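Local structure of period circadian protein homolog 2 (Mus musculus, 3GDI) at residues F64-T77 / E101-K112. The protein acts in the mouse circadian clock as a PERIOD protein, probably regulating transcription through partner and self-interactions made by its tandem PAS domains. Residues are numbered along the deposited sequence; the frame is centred on the assembly and turned at random.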
loop_
_atom_site.group_PDB
_atom_site.type_symbol
_atom_site.label_atom_id
_atom_site.label_comp_id
_atom_site.label_asym_id
_atom_site.label_seq_id
_atom_site.Cartn_x
_atom_site.Cartn_y
_atom_site.Cartn_z
ATOM N N PHE A 64 -6.849 -14.316 -18.515
ATOM C CA PHE A 64 -8.306 -14.193 -18.375
ATOM C C PHE A 64 -8.718 -13.147 -17.336
ATOM O O PHE A 64 -9.878 -13.094 -16.936
ATOM C CB PHE A 64 -8.933 -15.530 -17.981
ATOM C CG PHE A 64 -8.543 -16.660 -18.869
ATOM C CD1 PHE A 64 -7.517 -17.522 -18.501
ATOM C CD2 PHE A 64 -9.154 -16.828 -20.108
ATOM C CE1 PHE A 64 -7.099 -18.531 -19.356
ATOM C CE2 PHE A 64 -8.743 -17.832 -20.971
ATOM C CZ PHE A 64 -7.712 -18.685 -20.594
ATOM N N LEU A 65 -7.764 -12.328 -16.904
ATOM C CA LEU A 65 -7.998 -11.278 -15.915
ATOM C C LEU A 65 -8.043 -9.906 -16.582
ATOM O O LEU A 65 -7.504 -9.714 -17.672
ATOM C CB LEU A 65 -6.861 -11.258 -14.887
ATOM C CG LEU A 65 -6.834 -12.109 -13.620
ATOM C CD1 LEU A 65 -7.789 -13.271 -13.728
ATOM C CD2 LEU A 65 -5.400 -12.566 -13.382
ATOM N N ALA A 66 -8.690 -8.950 -15.930
ATOM C CA ALA A 66 -8.722 -7.604 -16.466
ATOM C C ALA A 66 -7.237 -7.237 -16.516
ATOM O O ALA A 66 -6.477 -7.578 -15.605
ATOM C CB ALA A 66 -9.468 -6.686 -15.519
ATOM N N PRO A 67 -6.797 -6.559 -17.584
ATOM C CA PRO A 67 -5.380 -6.186 -17.687
ATOM C C PRO A 67 -4.832 -5.400 -16.494
ATOM O O PRO A 67 -3.651 -5.508 -16.170
ATOM C CB PRO A 67 -5.328 -5.396 -18.995
ATOM C CG PRO A 67 -6.396 -6.076 -19.826
ATOM C CD PRO A 67 -7.524 -6.203 -18.817
ATOM N N HIS A 68 -5.684 -4.615 -15.841
ATOM C CA HIS A 68 -5.260 -3.836 -14.681
ATOM C C HIS A 68 -5.091 -4.692 -13.434
ATOM O O HIS A 68 -4.355 -4.325 -12.522
ATOM C CB HIS A 68 -6.274 -2.736 -14.357
ATOM C CG HIS A 68 -6.098 -1.481 -15.156
ATOM N ND1 HIS A 68 -6.472 -1.378 -16.480
ATOM C CD2 HIS A 68 -5.589 -0.275 -14.813
ATOM C CE1 HIS A 68 -6.201 -0.160 -16.916
ATOM N NE2 HIS A 68 -5.665 0.529 -15.925
ATOM N N ASP A 69 -5.775 -5.832 -13.387
ATOM C CA ASP A 69 -5.709 -6.699 -12.220
ATOM C C ASP A 69 -4.570 -7.705 -12.236
ATOM O O ASP A 69 -4.301 -8.362 -11.229
ATOM C CB ASP A 69 -7.044 -7.417 -12.033
ATOM C CG ASP A 69 -8.206 -6.450 -11.879
ATOM O OD1 ASP A 69 -8.031 -5.432 -11.174
ATOM O OD2 ASP A 69 -9.294 -6.708 -12.450
ATOM N N VAL A 70 -3.887 -7.819 -13.369
ATOM C CA VAL A 70 -2.769 -8.751 -13.495
ATOM C C VAL A 70 -1.654 -8.474 -12.487
ATOM O O VAL A 70 -1.201 -9.390 -11.796
ATOM C CB VAL A 70 -2.179 -8.705 -14.914
ATOM C CG1 VAL A 70 -0.819 -9.366 -14.931
ATOM C CG2 VAL A 70 -3.120 -9.396 -15.884
ATOM N N SER A 71 -1.212 -7.219 -12.414
ATOM C CA SER A 71 -0.151 -6.824 -11.485
ATOM C C SER A 71 -0.600 -7.127 -10.058
ATOM O O SER A 71 0.210 -7.510 -9.203
ATOM C CB SER A 71 0.164 -5.328 -11.623
ATOM O OG SER A 71 -0.881 -4.519 -11.105
ATOM N N VAL A 72 -1.899 -6.962 -9.812
ATOM C CA VAL A 72 -2.482 -7.234 -8.501
ATOM C C VAL A 72 -2.353 -8.724 -8.170
ATOM O O VAL A 72 -1.874 -9.092 -7.101
ATOM C CB VAL A 72 -3.975 -6.819 -8.479
ATOM C CG1 VAL A 72 -4.616 -7.179 -7.146
ATOM C CG2 VAL A 72 -4.086 -5.324 -8.740
ATOM N N PHE A 73 -2.779 -9.569 -9.106
ATOM C CA PHE A 73 -2.725 -11.022 -8.954
ATOM C C PHE A 73 -1.324 -11.519 -8.612
ATOM O O PHE A 73 -1.159 -12.364 -7.752
ATOM C CB PHE A 73 -3.219 -11.693 -10.249
ATOM C CG PHE A 73 -3.018 -13.185 -10.283
ATOM C CD1 PHE A 73 -1.805 -13.730 -10.691
ATOM C CD2 PHE A 73 -4.038 -14.043 -9.896
ATOM C CE1 PHE A 73 -1.612 -15.110 -10.711
ATOM C CE2 PHE A 73 -3.857 -15.417 -9.912
ATOM C CZ PHE A 73 -2.638 -15.954 -10.322
ATOM N N HIS A 74 -0.317 -11.003 -9.302
ATOM C CA HIS A 74 1.064 -11.403 -9.058
ATOM C C HIS A 74 1.515 -10.968 -7.673
ATOM O O HIS A 74 2.199 -11.707 -6.960
ATOM C CB HIS A 74 1.974 -10.783 -10.116
ATOM C CG HIS A 74 1.870 -11.440 -11.457
ATOM N ND1 HIS A 74 1.976 -10.741 -12.640
ATOM C CD2 HIS A 74 1.679 -12.738 -11.801
ATOM C CE1 HIS A 74 1.854 -11.579 -13.655
ATOM N NE2 HIS A 74 1.674 -12.796 -13.173
ATOM N N SER A 75 1.125 -9.758 -7.292
ATOM C CA SER A 75 1.490 -9.224 -5.986
ATOM C C SER A 75 0.985 -10.097 -4.834
ATOM O O SER A 75 1.733 -10.394 -3.907
ATOM C CB SER A 75 0.948 -7.806 -5.830
ATOM O OG SER A 75 1.044 -7.392 -4.483
ATOM N N TYR A 76 -0.274 -10.512 -4.900
ATOM C CA TYR A 76 -0.864 -11.330 -3.850
ATOM C C TYR A 76 -0.576 -12.821 -3.984
ATOM O O TYR A 76 -0.967 -13.607 -3.127
ATOM C CB TYR A 76 -2.380 -11.112 -3.806
ATOM C CG TYR A 76 -2.816 -9.813 -3.147
ATOM C CD1 TYR A 76 -2.836 -9.682 -1.751
ATOM C CD2 TYR A 76 -3.220 -8.718 -3.915
ATOM C CE1 TYR A 76 -3.252 -8.494 -1.135
ATOM C CE2 TYR A 76 -3.638 -7.523 -3.308
ATOM C CZ TYR A 76 -3.650 -7.422 -1.916
ATOM O OH TYR A 76 -4.051 -6.248 -1.320
ATOM N N THR A 77 0.100 -13.215 -5.055
ATOM C CA THR A 77 0.416 -14.623 -5.261
ATOM C C THR A 77 1.919 -14.812 -5.172
ATOM O O THR A 77 2.443 -15.888 -5.454
ATOM C CB THR A 77 -0.088 -15.127 -6.641
ATOM O OG1 THR A 77 0.460 -14.312 -7.684
ATOM C CG2 THR A 77 -1.605 -15.071 -6.708
ATOM N N GLU A 101 -8.508 -10.885 6.141
ATOM C CA GLU A 101 -8.127 -12.139 5.493
ATOM C C GLU A 101 -7.099 -11.860 4.404
ATOM O O GLU A 101 -6.942 -10.718 3.976
ATOM C CB GLU A 101 -9.355 -12.818 4.876
ATOM C CG GLU A 101 -9.096 -14.212 4.299
ATOM C CD GLU A 101 -8.738 -15.248 5.363
ATOM O OE1 GLU A 101 -9.532 -15.428 6.315
ATOM O OE2 GLU A 101 -7.666 -15.885 5.242
ATOM N N LYS A 102 -6.401 -12.902 3.963
ATOM C CA LYS A 102 -5.394 -12.755 2.917
ATOM C C LYS A 102 -5.974 -13.055 1.539
ATOM O O LYS A 102 -5.417 -13.850 0.786
ATOM C CB LYS A 102 -4.195 -13.676 3.189
ATOM C CG LYS A 102 -3.366 -13.254 4.410
ATOM C CD LYS A 102 -2.156 -14.155 4.643
ATOM C CE LYS A 102 -2.572 -15.561 5.041
ATOM N NZ LYS A 102 -1.393 -16.438 5.256
ATOM N N SER A 103 -7.098 -12.410 1.227
ATOM C CA SER A 103 -7.770 -12.570 -0.059
ATOM C C SER A 103 -7.769 -11.248 -0.811
ATOM O O SER A 103 -7.813 -10.181 -0.201
ATOM C CB SER A 103 -9.216 -13.028 0.139
ATOM O OG SER A 103 -9.265 -14.366 0.594
ATOM N N PHE A 104 -7.721 -11.320 -2.136
ATOM C CA PHE A 104 -7.724 -10.125 -2.972
ATOM C C PHE A 104 -8.819 -10.291 -4.021
ATOM O O PHE A 104 -9.426 -11.361 -4.117
ATOM C CB PHE A 104 -6.347 -9.944 -3.633
ATOM C CG PHE A 104 -5.955 -11.075 -4.544
ATOM C CD1 PHE A 104 -6.083 -10.952 -5.924
ATOM C CD2 PHE A 104 -5.499 -12.283 -4.024
ATOM C CE1 PHE A 104 -5.768 -12.013 -6.769
ATOM C CE2 PHE A 104 -5.181 -13.350 -4.865
ATOM C CZ PHE A 104 -5.320 -13.210 -6.243
ATOM N N PHE A 105 -9.077 -9.245 -4.800
ATOM C CA PHE A 105 -10.112 -9.304 -5.831
ATOM C C PHE A 105 -9.590 -9.140 -7.254
ATOM O O PHE A 105 -8.658 -8.385 -7.508
ATOM C CB PHE A 105 -11.172 -8.233 -5.575
ATOM C CG PHE A 105 -11.837 -8.350 -4.243
ATOM C CD1 PHE A 105 -11.167 -7.983 -3.083
ATOM C CD2 PHE A 105 -13.137 -8.824 -4.144
ATOM C CE1 PHE A 105 -11.782 -8.086 -1.842
ATOM C CE2 PHE A 105 -13.760 -8.931 -2.910
ATOM C CZ PHE A 105 -13.079 -8.560 -1.755
ATOM N N CYS A 106 -10.227 -9.844 -8.180
ATOM C CA CYS A 106 -9.864 -9.798 -9.594
ATOM C C CYS A 106 -11.092 -9.950 -10.475
ATOM O O CYS A 106 -12.045 -10.648 -10.117
ATOM C CB CYS A 106 -8.878 -10.917 -9.934
ATOM S SG CYS A 106 -7.138 -10.436 -9.946
ATOM N N ARG A 107 -11.072 -9.277 -11.622
ATOM C CA ARG A 107 -12.168 -9.369 -12.579
ATOM C C ARG A 107 -11.724 -10.409 -13.602
ATOM O O ARG A 107 -10.649 -10.294 -14.187
ATOM C CB ARG A 107 -12.408 -8.009 -13.237
ATOM C CG ARG A 107 -13.387 -7.126 -12.458
ATOM C CD ARG A 107 -13.097 -5.632 -12.602
ATOM N NE ARG A 107 -11.881 -5.266 -11.879
ATOM C CZ ARG A 107 -11.610 -4.051 -11.402
ATOM N NH1 ARG A 107 -12.470 -3.052 -11.560
ATOM N NH2 ARG A 107 -10.473 -3.838 -10.755
ATOM N N VAL A 108 -12.542 -11.438 -13.791
ATOM C CA VAL A 108 -12.210 -12.518 -14.718
ATOM C C VAL A 108 -13.153 -12.575 -15.914
ATOM O O VAL A 108 -14.332 -12.253 -15.800
ATOM C CB VAL A 108 -12.241 -13.883 -13.989
ATOM C CG1 VAL A 108 -11.712 -14.986 -14.903
ATOM C CG2 VAL A 108 -11.415 -13.801 -12.712
ATOM N N SER A 109 -12.619 -12.986 -17.058
ATOM C CA SER A 109 -13.399 -13.092 -18.289
ATOM C C SER A 109 -12.870 -14.180 -19.205
ATOM O O SER A 109 -11.671 -14.236 -19.476
ATOM C CB SER A 109 -13.374 -11.773 -19.063
ATOM O OG SER A 109 -13.924 -11.937 -20.362
ATOM N N VAL A 110 -13.766 -15.039 -19.683
ATOM C CA VAL A 110 -13.380 -16.108 -20.599
ATOM C C VAL A 110 -13.426 -15.523 -22.013
ATOM O O VAL A 110 -14.156 -16.006 -22.884
ATOM C CB VAL A 110 -14.343 -17.321 -20.498
ATOM C CG1 VAL A 110 -13.885 -18.440 -21.428
ATOM C CG2 VAL A 110 -14.385 -17.828 -19.063
ATOM N N GLY A 111 -12.649 -14.463 -22.222
ATOM C CA GLY A 111 -12.604 -13.813 -23.518
ATOM C C GLY A 111 -13.956 -13.341 -24.026
ATOM O O GLY A 111 -14.980 -13.469 -23.350
ATOM N N LYS A 112 -13.956 -12.789 -25.232
ATOM C CA LYS A 112 -15.172 -12.288 -25.849
ATOM C C LYS A 112 -15.127 -12.571 -27.344
ATOM O O LYS A 112 -14.175 -13.183 -27.833
ATOM C CB LYS A 112 -15.299 -10.798 -25.600
#
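Asp69 and Arg107 meet through a side-on, two-pronged salt bridge: NH2 of Arg107 reaches OD1 of Asp69 at 2.9 Å, and NE of Arg107 reaches OD2 of Asp69 at 3.0 Å. Both oxygens use their syn lone pairs, and the two flat groups lie within 17° of each other. From above the carboxylate plane the backbone N of Arg107 adds a longer bond to OD2 of Asp69 (3.2 Å), so three donors fix the rotation of Asp69; a chain bent at chi2 and chi3 folds the guanidinium back onto it. Beside this pair, the soft SG of Cys106 fills in against CB of Asp69 (3.7 Å).

On helix 70-76, the Tyr76 ring lies almost parallel (3°) to that of Phe104 on the strand but slid apart, each ring receiving the other residue's CB over a face. Chi1 of 62° sets the Phe104 ring between its own backbone N and carbonyl carbon, against Tyr76; apolar CD2 of Phe73 and CG2 of Thr77 approach its CZ.

At the other end, Leu65 and Val108 form a single bridge: Ser109 N donates to Phe64 O (2.7 Å) and Ala66 N to Arg107 O (2.9 Å). Strand 104-108 pairs on its other edge with strand 121-131 of the PAS-A sheet. Residues 64-69 are thus bonded to an edge strand, on which the helix rests through Val72, Phe73 and Tyr76. Three N-H donors on one buried carboxylate would favour its ionised form, while Asp194 of helix 192-195 shares the same arginine.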